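Local coordinates for major capsid protein (Faustovirus, PDB 5J7O) that forms, as a trimer of double jelly-roll subunits, the probable building block of the icosahedral capsid of a large double-stranded DNA virus, at residues 447-452 against 607-612; 526-531 against 593-598. One frame throughout, in Å; residues are numbered along the deposited sequence.

Interaction 1 of 2, residues 447-452 against 607-612; sequences IYLGLR and CDLISI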
ATOM      1  N   ILE B 447     -19.915  -4.473  18.235  1.00 39.20           N
ATOM      2  CA  ILE B 447     -19.281  -3.655  19.265  1.00 38.03           C
ATOM      3  C   ILE B 447     -17.803  -3.498  18.933  1.00 36.47           C
ATOM      4  O   ILE B 447     -17.097  -4.493  18.741  1.00 39.42           O
ATOM      5  CB  ILE B 447     -19.443  -4.273  20.670  1.00 38.85           C
ATOM      6  CG1 ILE B 447     -20.921  -4.428  21.033  1.00 40.69           C
ATOM      7  CG2 ILE B 447     -18.719  -3.434  21.713  1.00 39.27           C
ATOM      8  CD1 ILE B 447     -21.159  -5.101  22.369  1.00 42.56           C
ATOM      9  N   TYR B 448     -17.334  -2.252  18.871  1.00 31.72           N
ATOM     10  CA  TYR B 448     -15.904  -1.984  18.799  1.00 31.08           C
ATOM     11  C   TYR B 448     -15.318  -2.032  20.206  1.00 33.13           C
ATOM     12  O   TYR B 448     -15.875  -1.440  21.135  1.00 35.20           O
ATOM     13  CB  TYR B 448     -15.633  -0.621  18.163  1.00 31.03           C
ATOM     14  CG  TYR B 448     -16.318  -0.374  16.835  1.00 30.31           C
ATOM     15  CD1 TYR B 448     -17.454   0.422  16.759  1.00 31.45           C
ATOM     16  CD2 TYR B 448     -15.820  -0.918  15.657  1.00 25.45           C
ATOM     17  CE1 TYR B 448     -18.081   0.662  15.550  1.00 30.34           C
ATOM     18  CE2 TYR B 448     -16.442  -0.685  14.442  1.00 25.40           C
ATOM     19  CZ  TYR B 448     -17.572   0.107  14.395  1.00 30.72           C
ATOM     20  OH  TYR B 448     -18.196   0.345  13.192  1.00 25.51           O
ATOM     21  N   LEU B 449     -14.198  -2.735  20.367  1.00 33.19           N
ATOM     22  CA  LEU B 449     -13.620  -2.963  21.684  1.00 32.42           C
ATOM     23  C   LEU B 449     -12.140  -2.606  21.695  1.00 34.74           C
ATOM     24  O   LEU B 449     -11.432  -2.774  20.697  1.00 36.24           O
ATOM     25  CB  LEU B 449     -13.803  -4.423  22.129  1.00 31.99           C
ATOM     26  CG  LEU B 449     -13.330  -4.766  23.544  1.00 32.58           C
ATOM     27  CD1 LEU B 449     -14.127  -3.989  24.582  1.00 31.79           C
ATOM     28  CD2 LEU B 449     -13.412  -6.262  23.806  1.00 32.66           C
ATOM     29  N   GLY B 450     -11.683  -2.114  22.843  1.00 34.96           N
ATOM     30  CA  GLY B 450     -10.278  -1.823  23.043  1.00 34.80           C
ATOM     31  C   GLY B 450      -9.988  -1.577  24.506  1.00 37.14           C
ATOM     32  O   GLY B 450     -10.877  -1.219  25.285  1.00 38.84           O
ATOM     33  N   LEU B 451      -8.722  -1.784  24.870  1.00 36.24           N
ATOM     34  CA  LEU B 451      -8.224  -1.535  26.225  1.00 36.79           C
ATOM     35  C   LEU B 451      -7.031  -0.595  26.080  1.00 35.85           C
ATOM     36  O   LEU B 451      -5.887  -1.037  25.954  1.00 36.45           O
ATOM     37  CB  LEU B 451      -7.850  -2.839  26.929  1.00 38.02           C
ATOM     38  CG  LEU B 451      -7.485  -2.760  28.414  1.00 37.37           C
ATOM     39  CD1 LEU B 451      -8.627  -2.169  29.226  1.00 36.97           C
ATOM     40  CD2 LEU B 451      -7.103  -4.131  28.949  1.00 37.43           C
ATOM     41  N   ARG B 452      -7.308   0.708  26.095  1.00 34.53           N
ATOM     42  CA  ARG B 452      -6.304   1.711  25.769  1.00 34.94           C
ATOM     43  C   ARG B 452      -5.562   2.143  27.027  1.00 36.74           C
ATOM     44  O   ARG B 452      -6.207   2.569  27.995  1.00 36.46           O
ATOM     45  CB  ARG B 452      -6.955   2.916  25.112  1.00 32.80           C
ATOM     46  CG  ARG B 452      -6.031   4.109  24.950  1.00 31.88           C
ATOM     47  CD  ARG B 452      -6.781   5.406  25.198  1.00 30.92           C
ATOM     48  NE  ARG B 452      -7.211   6.054  23.965  1.00 30.02           N
ATOM     49  CZ  ARG B 452      -8.036   7.094  23.923  1.00 29.37           C
ATOM     50  NH1 ARG B 452      -8.528   7.595  25.049  1.00 27.92           N
ATOM     51  NH2 ARG B 452      -8.372   7.631  22.760  1.00 30.86           N
ATOM     52  N   CYS B 607      -5.624   1.178  32.360  1.00 40.26           N
ATOM     53  CA  CYS B 607      -6.143   1.211  31.003  1.00 40.22           C
ATOM     54  C   CYS B 607      -7.643   1.461  31.033  1.00 40.36           C
ATOM     55  O   CYS B 607      -8.313   1.241  32.046  1.00 39.91           O
ATOM     56  CB  CYS B 607      -5.847  -0.096  30.254  1.00 41.10           C
ATOM     57  SG  CYS B 607      -4.100  -0.552  30.176  1.00 42.02           S
ATOM     58  N   ASP B 608      -8.165   1.926  29.902  1.00 39.54           N
ATOM     59  CA  ASP B 608      -9.585   2.209  29.736  1.00 39.25           C
ATOM     60  C   ASP B 608     -10.182   1.186  28.780  1.00 37.72           C
ATOM     61  O   ASP B 608      -9.781   1.116  27.614  1.00 37.01           O
ATOM     62  CB  ASP B 608      -9.803   3.626  29.206  1.00 40.36           C
ATOM     63  CG  ASP B 608      -9.321   4.691  30.171  1.00 40.18           C
ATOM     64  OD1 ASP B 608      -9.435   4.482  31.396  1.00 40.12           O
ATOM     65  OD2 ASP B 608      -8.828   5.740  29.703  1.00 41.65           O
ATOM     66  N   LEU B 609     -11.135   0.396  29.272  1.00 38.27           N
ATOM     67  CA  LEU B 609     -11.838  -0.564  28.423  1.00 38.27           C
ATOM     68  C   LEU B 609     -12.915   0.189  27.654  1.00 39.99           C
ATOM     69  O   LEU B 609     -13.963   0.538  28.202  1.00 40.80           O
ATOM     70  CB  LEU B 609     -12.435  -1.696  29.248  1.00 36.72           C
ATOM     71  CG  LEU B 609     -12.924  -2.865  28.389  1.00 35.19           C
ATOM     72  CD1 LEU B 609     -11.743  -3.603  27.772  1.00 33.45           C
ATOM     73  CD2 LEU B 609     -13.805  -3.814  29.183  1.00 34.61           C
ATOM     74  N   ILE B 610     -12.655   0.442  26.376  1.00 40.46           N
ATOM     75  CA  ILE B 610     -13.539   1.227  25.525  1.00 39.54           C
ATOM     76  C   ILE B 610     -14.445   0.273  24.761  1.00 40.31           C
ATOM     77  O   ILE B 610     -13.963  -0.609  24.037  1.00 38.51           O
ATOM     78  CB  ILE B 610     -12.739   2.122  24.568  1.00 37.58           C
ATOM     79  CG1 ILE B 610     -11.782   3.015  25.361  1.00 37.22           C
ATOM     80  CG2 ILE B 610     -13.675   2.956  23.709  1.00 36.62           C
ATOM     81  CD1 ILE B 610     -10.806   3.780  24.499  1.00 36.52           C
ATOM     82  N   SER B 611     -15.756   0.445  24.920  1.00 42.67           N
ATOM     83  CA  SER B 611     -16.753  -0.392  24.259  1.00 41.66           C
ATOM     84  C   SER B 611     -17.783   0.516  23.601  1.00 40.28           C
ATOM     85  O   SER B 611     -18.522   1.225  24.291  1.00 42.85           O
ATOM     86  CB  SER B 611     -17.420  -1.345  25.250  1.00 44.57           C
ATOM     87  OG  SER B 611     -18.580  -1.935  24.690  1.00 47.83           O
ATOM     88  N   ILE B 612     -17.830   0.492  22.272  1.00 36.85           N
ATOM     89  CA  ILE B 612     -18.718   1.344  21.488  1.00 35.80           C
ATOM     90  C   ILE B 612     -19.561   0.436  20.605  1.00 35.49           C
ATOM     91  O   ILE B 612     -19.059  -0.127  19.624  1.00 36.40           O
ATOM     92  CB  ILE B 612     -17.941   2.362  20.646  1.00 34.36           C
ATOM     93  CG1 ILE B 612     -17.081   3.246  21.549  1.00 34.06           C
ATOM     94  CG2 ILE B 612     -18.896   3.205  19.814  1.00 32.67           C
ATOM     95  CD1 ILE B 612     -16.179   4.178  20.795  1.00 32.43           C
TER

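Interaction 2 of 2, residues 526-531 against 593-598; sequences TVRVKA and YIEYTS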
ATOM      1  N   THR B 526      -7.521 -12.319  25.955  1.00 34.39           N
ATOM      2  CA  THR B 526      -8.729 -13.036  25.580  1.00 34.06           C
ATOM      3  C   THR B 526      -9.943 -12.158  25.854  1.00 35.78           C
ATOM      4  O   THR B 526      -9.901 -11.251  26.689  1.00 37.49           O
ATOM      5  CB  THR B 526      -8.875 -14.360  26.348  1.00 32.96           C
ATOM      6  OG1 THR B 526      -9.204 -14.086  27.715  1.00 32.15           O
ATOM      7  CG2 THR B 526      -7.583 -15.168  26.298  1.00 32.97           C
ATOM      8  N   VAL B 527     -11.030 -12.439  25.138  1.00 34.79           N
ATOM      9  CA  VAL B 527     -12.299 -11.742  25.333  1.00 28.72           C
ATOM     10  C   VAL B 527     -13.426 -12.769  25.317  1.00 37.93           C
ATOM     11  O   VAL B 527     -13.409 -13.717  24.531  1.00 38.91           O
ATOM     12  CB  VAL B 527     -12.528 -10.651  24.264  1.00 28.22           C
ATOM     13  CG1 VAL B 527     -13.933 -10.071  24.369  1.00 28.31           C
ATOM     14  CG2 VAL B 527     -11.499  -9.543  24.411  1.00 34.75           C
ATOM     15  N   ARG B 528     -14.400 -12.574  26.207  1.00 39.13           N
ATOM     16  CA  ARG B 528     -15.584 -13.416  26.301  1.00 38.14           C
ATOM     17  C   ARG B 528     -16.811 -12.522  26.396  1.00 35.26           C
ATOM     18  O   ARG B 528     -16.772 -11.471  27.042  1.00 32.95           O
ATOM     19  CB  ARG B 528     -15.497 -14.350  27.519  1.00 40.58           C
ATOM     20  CG  ARG B 528     -16.703 -15.251  27.738  1.00 45.18           C
ATOM     21  CD  ARG B 528     -16.341 -16.397  28.671  1.00 49.08           C
ATOM     22  NE  ARG B 528     -17.080 -16.358  29.930  1.00 52.82           N
ATOM     23  CZ  ARG B 528     -18.066 -17.193  30.243  1.00 56.66           C
ATOM     24  NH1 ARG B 528     -18.441 -18.131  29.385  1.00 57.72           N
ATOM     25  NH2 ARG B 528     -18.683 -17.086  31.412  1.00 58.27           N
ATOM     26  N   VAL B 529     -17.894 -12.931  25.739  1.00 35.30           N
ATOM     27  CA  VAL B 529     -19.131 -12.158  25.698  1.00 36.28           C
ATOM     28  C   VAL B 529     -20.237 -12.993  26.327  1.00 36.35           C
ATOM     29  O   VAL B 529     -20.594 -14.056  25.806  1.00 36.72           O
ATOM     30  CB  VAL B 529     -19.499 -11.744  24.264  1.00 36.10           C
ATOM     31  CG1 VAL B 529     -20.806 -10.979  24.261  1.00 36.55           C
ATOM     32  CG2 VAL B 529     -18.383 -10.907  23.654  1.00 34.69           C
ATOM     33  N   LYS B 530     -20.781 -12.505  27.441  1.00 39.70           N
ATOM     34  CA  LYS B 530     -21.797 -13.215  28.209  1.00 44.14           C
ATOM     35  C   LYS B 530     -22.962 -12.272  28.465  1.00 45.47           C
ATOM     36  O   LYS B 530     -22.774 -11.196  29.043  1.00 46.83           O
ATOM     37  CB  LYS B 530     -21.217 -13.732  29.528  1.00 48.19           C
ATOM     38  CG  LYS B 530     -22.215 -14.429  30.432  1.00 52.66           C
ATOM     39  CD  LYS B 530     -21.561 -14.821  31.745  1.00 56.71           C
ATOM     40  CE  LYS B 530     -22.527 -15.570  32.644  1.00 61.15           C
ATOM     41  NZ  LYS B 530     -21.878 -15.988  33.917  1.00 63.80           N
ATOM     42  N   ALA B 531     -24.159 -12.673  28.043  1.00 46.81           N
ATOM     43  CA  ALA B 531     -25.342 -11.828  28.152  1.00 49.08           C
ATOM     44  C   ALA B 531     -26.522 -12.658  28.632  1.00 49.66           C
ATOM     45  O   ALA B 531     -26.842 -13.687  28.031  1.00 48.71           O
ATOM     46  CB  ALA B 531     -25.673 -11.168  26.810  1.00 50.24           C
ATOM     47  N   TYR B 593     -22.187  -8.553  29.491  1.00 44.49           N
ATOM     48  CA  TYR B 593     -20.850  -8.550  30.068  1.00 40.71           C
ATOM     49  C   TYR B 593     -19.804  -8.827  29.000  1.00 40.62           C
ATOM     50  O   TYR B 593     -19.957  -9.753  28.197  1.00 41.73           O
ATOM     51  CB  TYR B 593     -20.726  -9.586  31.190  1.00 38.41           C
ATOM     52  CG  TYR B 593     -21.439  -9.190  32.460  1.00 36.93           C
ATOM     53  CD1 TYR B 593     -22.790  -9.452  32.629  1.00 35.92           C
ATOM     54  CD2 TYR B 593     -20.759  -8.552  33.490  1.00 34.78           C
ATOM     55  CE1 TYR B 593     -23.447  -9.090  33.788  1.00 35.17           C
ATOM     56  CE2 TYR B 593     -21.407  -8.187  34.653  1.00 34.44           C
ATOM     57  CZ  TYR B 593     -22.751  -8.458  34.797  1.00 35.41           C
ATOM     58  OH  TYR B 593     -23.402  -8.097  35.953  1.00 36.27           O
ATOM     59  N   ILE B 594     -18.746  -8.020  28.999  1.00 40.38           N
ATOM     60  CA  ILE B 594     -17.546  -8.268  28.210  1.00 39.12           C
ATOM     61  C   ILE B 594     -16.426  -8.593  29.187  1.00 39.61           C
ATOM     62  O   ILE B 594     -16.076  -7.765  30.038  1.00 40.87           O
ATOM     63  CB  ILE B 594     -17.177  -7.063  27.330  1.00 37.99           C
ATOM     64  CG1 ILE B 594     -18.271  -6.798  26.294  1.00 39.43           C
ATOM     65  CG2 ILE B 594     -15.835  -7.292  26.649  1.00 37.34           C
ATOM     66  CD1 ILE B 594     -18.002  -5.591  25.421  1.00 40.84           C
ATOM     67  N   GLU B 595     -15.873  -9.796  29.076  1.00 39.67           N
ATOM     68  CA  GLU B 595     -14.841 -10.277  29.984  1.00 41.75           C
ATOM     69  C   GLU B 595     -13.508 -10.323  29.253  1.00 40.78           C
ATOM     70  O   GLU B 595     -13.435 -10.796  28.115  1.00 40.66           O
ATOM     71  CB  GLU B 595     -15.199 -11.660  30.528  1.00 45.40           C
ATOM     72  CG  GLU B 595     -16.592 -11.732  31.126  1.00 50.48           C
ATOM     73  CD  GLU B 595     -16.940 -13.118  31.623  1.00 54.61           C
ATOM     74  OE1 GLU B 595     -18.112 -13.340  31.994  1.00 55.25           O
ATOM     75  OE2 GLU B 595     -16.042 -13.986  31.645  1.00 57.58           O
ATOM     76  N   TYR B 596     -12.458  -9.834  29.909  1.00 40.17           N
ATOM     77  CA  TYR B 596     -11.135  -9.765  29.313  1.00 37.38           C
ATOM     78  C   TYR B 596     -10.102 -10.335  30.274  1.00 35.33           C
ATOM     79  O   TYR B 596     -10.307 -10.382  31.490  1.00 33.24           O
ATOM     80  CB  TYR B 596     -10.752  -8.320  28.955  1.00 36.13           C
ATOM     81  CG  TYR B 596     -10.405  -7.470  30.160  1.00 34.62           C
ATOM     82  CD1 TYR B 596      -9.094  -7.383  30.623  1.00 31.34           C
ATOM     83  CD2 TYR B 596     -11.385  -6.758  30.836  1.00 35.59           C
ATOM     84  CE1 TYR B 596      -8.775  -6.619  31.725  1.00 31.41           C
ATOM     85  CE2 TYR B 596     -11.073  -5.985  31.938  1.00 35.16           C
ATOM     86  CZ  TYR B 596      -9.767  -5.919  32.377  1.00 33.26           C
ATOM     87  OH  TYR B 596      -9.450  -5.153  33.475  1.00 32.40           O
ATOM     88  N   THR B 597      -8.977 -10.755  29.705  1.00 35.11           N
ATOM     89  CA  THR B 597      -7.763 -11.037  30.457  1.00 37.89           C
ATOM     90  C   THR B 597      -6.622 -10.270  29.809  1.00 39.74           C
ATOM     91  O   THR B 597      -6.567 -10.144  28.581  1.00 40.18           O
ATOM     92  CB  THR B 597      -7.443 -12.537  30.501  1.00 38.99           C
ATOM     93  OG1 THR B 597      -7.585 -13.100  29.191  1.00 44.15           O
ATOM     94  CG2 THR B 597      -8.375 -13.252  31.465  1.00 35.60           C
ATOM     95  N   SER B 598      -5.720  -9.748  30.635  1.00 39.90           N
ATOM     96  CA  SER B 598      -4.675  -8.851  30.168  1.00 41.07           C
ATOM     97  C   SER B 598      -3.326  -9.267  30.730  1.00 41.00           C
ATOM     98  O   SER B 598      -3.222  -9.664  31.895  1.00 41.77           O
ATOM     99  CB  SER B 598      -4.975  -7.401  30.571  1.00 42.68           C
ATOM    100  OG  SER B 598      -3.971  -6.521  30.095  1.00 44.31           O
TER
HETATM  101  O   HOH W   1     -17.643 -15.115  33.799  1.00 53.65           O

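Interaction 1 of 2, residues 447-452 against 607-612
Tyr448 and Ile612 begin a ladder of three hydrogen-bonded pairs in one of the antiparallel sheets of a jelly-roll, the sandwich that occurs twice in this double jelly-roll protein. Strands 447-452 and 607-612 run at 168° to each other, and every second residue donates its N-H to, and accepts at its C=O from, the partner strand. Tyr448 N reaches Ile612 O at 2.8 Å, and Ile612 N returns a bond to Tyr448 O; Gly450 is paired in the same way with Ile610, and Arg452 with Asp608. Ile610 N to Gly450 O is the shortest of the six, at 2.7 Å. The carbonyls take further weak contacts from CA-H groups, as where Leu449 CA lies 3.3 Å from Ile610 O. The residues between point their N-H and C=O outward: Leu449 is bonded to Leu567 on one flank, Leu609 and Ser611 to Gln426 and Gln424 on the other, so both strands are interior to the sheet, and Leu451 O is bonded to Thr523 OG1.

Tyr448, Asp608 and Ser611 find their polar partners outside the pair. Tyr448 OH is hydrogen-bonded to His213 NE2, and Asp608 OD1 makes a salt bridge with Arg427. Although Arg452 sits opposite Asp608, its NH1 stays 5.0 Å from Asp608 OD2; its guanidinium instead has Ile610 CD1 over one face, near the rim. Helix 203-212 packs on the face of Tyr448, Arg452, Ile610 and Ile612.

The other face, which carries the leucines, is mainly apolar; Ser611 is its polar member, its OG bonded to Gln437. With CG of Leu451 swung opposite the backbone N (chi1 -172°), its CD1 turns back across the strands, where it touches Cys607 CB and lies 3.7 Å from Leu609 CD1.

Interaction 2 of 2, residues 526-531 against 593-598
The second sheet of the same jelly-roll sandwich supplies this contact, between antiparallel strands 526-531 and 593-597. Arg528 and Glu595 form its central hydrogen-bonded pair: Glu595 N to Arg528 O is almost straight (178°, 2.8 Å), and Arg528 N bonds back to Glu595 O. Lys530 and Tyr593 make the next such pair, with Tyr593 N 2.7 Å from Lys530 O.

Above the backbone the Arg528 and Glu595 side chains run side by side. Arg528 NE gives a salt-bridging hydrogen bond to Glu595 OE2 at 3.1 Å; the oxygen lies in the guanidinium plane, yet the NE comes in from above the carboxylate plane, since the two planes are 69° apart. A bend at chi3 (116°) turns the guanidinium so that NH2 also reaches a water, which in turn donates to Glu595 OE1 at 2.6 Å. NH1 has a second acid, Glu535 on the adjoining strand, so the arginine is shared between two carboxylates and its rotation is probably restricted.

Farther along this face, Thr526 OG1 is hydrogen-bonded to Gln539 NE2. The reverse face is apolar: Val527 CG1 rests 4.1 Å from Ile594 CG2, both turned toward Leu569 of the opposing sheet. Here a polar, partly exposed outer face backs an apolar inner one that packs on the facing sheet, the layering of a jelly-roll beta sandwich.

In the fold
Interactions 1 and 2 illustrate how a sandwich is built from two unlike sheets. They lie 11 Å apart, centre to centre, and their inner faces meet: Leu449 CD2 packs 3.8 Å from Val527 CG2, and Leu451 reaches the ring of Tyr596. Strands 592-597 and 607-620 follow each other in the chain, so the connection between them passes from one sheet to the other, and interaction 2 is nested within the loop that interaction 1 closes. Interaction 1 is wholly buried, with helix 203-212 on its far side, and the partners of Tyr448, Asp608 and Ser611 are protein groups. Interaction 2 is only partly buried, and its outer face combines charge pairing with water.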